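Local structure of methyltransferase domain-containing protein (Pyrococcus horikoshii, 1VE3) at residues Glu147-Pro150 with Arg151-Glu154. The protein binds S-adenosylmethionine and is probably a methyltransferase, although its substrate is not known. Numbering follows the deposited sequence.
Sequences ELLP and RLKE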
loop_
_atom_site.group_PDB
_atom_site.type_symbol
_atom_site.label_atom_id
_atom_site.label_comp_id
_atom_site.label_asym_id
_atom_site.label_seq_id
_atom_site.Cartn_x
_atom_site.Cartn_y
_atom_site.Cartn_z
ATOM N N GLU A 147 2.649 24.378 2.407
ATOM C CA GLU A 147 1.379 24.596 1.724
ATOM C C GLU A 147 0.286 23.709 2.316
ATOM O O GLU A 147 -0.884 24.090 2.360
ATOM C CB GLU A 147 1.527 24.301 0.231
ATOM C CG GLU A 147 2.396 25.285 -0.534
ATOM C CD GLU A 147 1.893 26.716 -0.430
ATOM O OE1 GLU A 147 2.206 27.388 0.578
ATOM O OE2 GLU A 147 1.174 27.165 -1.352
ATOM N N LEU A 148 0.679 22.525 2.773
ATOM C CA LEU A 148 -0.253 21.568 3.360
ATOM C C LEU A 148 -0.668 21.950 4.781
ATOM O O LEU A 148 -1.758 21.599 5.234
ATOM C CB LEU A 148 0.388 20.178 3.375
ATOM C CG LEU A 148 -0.365 19.033 4.052
ATOM C CD1 LEU A 148 -1.653 18.750 3.302
ATOM C CD2 LEU A 148 0.525 17.794 4.084
ATOM N N LEU A 149 0.206 22.671 5.475
ATOM C CA LEU A 149 -0.033 23.095 6.859
ATOM C C LEU A 149 -1.479 23.565 7.099
ATOM O O LEU A 149 -2.190 23.060 7.958
ATOM C CB LEU A 149 0.943 24.227 7.186
ATOM C CG LEU A 149 2.070 23.778 8.118
ATOM C CD1 LEU A 149 2.469 24.867 9.115
ATOM C CD2 LEU A 149 1.701 22.550 8.950
ATOM N N PRO A 150 -1.956 24.564 6.331
ATOM C CA PRO A 150 -3.318 25.091 6.490
ATOM C C PRO A 150 -4.400 24.028 6.677
ATOM O O PRO A 150 -5.166 24.078 7.638
ATOM C CB PRO A 150 -3.518 25.904 5.217
ATOM C CG PRO A 150 -2.150 26.447 4.975
ATOM C CD PRO A 150 -1.272 25.236 5.209
ATOM N N ARG A 151 -4.467 23.073 5.756
ATOM C CA ARG A 151 -5.459 22.011 5.846
ATOM C C ARG A 151 -4.823 20.640 6.050
ATOM O O ARG A 151 -5.083 19.701 5.302
ATOM C CB ARG A 151 -6.358 22.015 4.599
ATOM C CG ARG A 151 -5.686 22.458 3.297
ATOM C CD ARG A 151 -4.836 21.366 2.665
ATOM N NE ARG A 151 -4.333 21.774 1.353
ATOM C CZ ARG A 151 -3.645 20.987 0.530
ATOM N NH1 ARG A 151 -3.232 21.451 -0.642
ATOM N NH2 ARG A 151 -3.371 19.735 0.872
ATOM N N LEU A 152 -3.995 20.536 7.087
ATOM C CA LEU A 152 -3.301 19.294 7.405
ATOM C C LEU A 152 -4.110 18.407 8.354
ATOM O O LEU A 152 -4.111 17.181 8.220
ATOM C CB LEU A 152 -1.934 19.613 8.028
ATOM C CG LEU A 152 -0.910 18.486 8.221
ATOM C CD1 LEU A 152 0.433 19.094 8.583
ATOM C CD2 LEU A 152 -1.361 17.526 9.303
ATOM N N LYS A 153 -4.801 19.032 9.303
ATOM C CA LYS A 153 -5.604 18.311 10.290
ATOM C C LYS A 153 -6.555 17.275 9.680
ATOM O O LYS A 153 -7.152 16.477 10.402
ATOM C CB LYS A 153 -6.393 19.307 11.146
ATOM C CG LYS A 153 -7.144 18.678 12.313
ATOM C CD LYS A 153 -7.886 19.725 13.134
ATOM C CE LYS A 153 -6.921 20.676 13.828
ATOM N NZ LYS A 153 -6.038 19.961 14.793
ATOM N N GLU A 154 -6.693 17.286 8.357
ATOM C CA GLU A 154 -7.563 16.332 7.670
ATOM C C GLU A 154 -7.420 16.420 6.154
ATOM O O GLU A 154 -7.583 17.488 5.564
ATOM C CB GLU A 154 -9.027 16.561 8.064
ATOM C CG GLU A 154 -9.569 17.949 7.740
ATOM C CD GLU A 154 -11.032 18.107 8.127
ATOM O OE1 GLU A 154 -11.589 19.208 7.916
ATOM O OE2 GLU A 154 -11.627 17.133 8.641
#
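Leu149 lays its CD2 methyl against CD1 of Leu152, 3.7 Å away, the two side chains meeting at a slant. This is a local contact round a beta turn, Leu149 to Leu152, that continues the chain from the short helix beginning at residue 145. The turn lies in the segment joining strand 136-143 of the main methyltransferase sheet to the small antiparallel sheet of strands 166-170, 175-179 and 188-192. Leu148 adds a second apolar contact to Leu152, with the two CG atoms 4.2 Å apart. Leu149 also packs on Val176, and Leu152 on Ile178, so this apolar side of the turn rests on strand 175-179.

Arg151 folds back along the chain towards Leu148. Its side chain bends at the second torsion (chi2 79°) and then runs extended to the guanidinium. It crosses the Leu148 side chain at about a right angle. One guanidinium face looks onto Leu148 CA, which sits 4.3 Å above the plane and towards its rim. Leu148 CG is anti to the backbone N (chi1 175°), and its CD1 methyl comes to 3.1 Å from NH2 of Arg151, a tight approach. Arg151 and Glu147 both touch Tyr218.

The contact is at the surface, away from the cofactor; the Leu148 side chain is about 13 Å from a bound S-adenosylmethionine. At the start of this helix, Glu147 N is hydrogen-bonded to OD1 of Asp144. A backbone hydrogen bond closes the turn, from Leu152 N to Leu149 O, at 3.2 Å. It is bent, with an N-H...O angle of 138°, and the donor lies well above the Leu149 carbonyl plane.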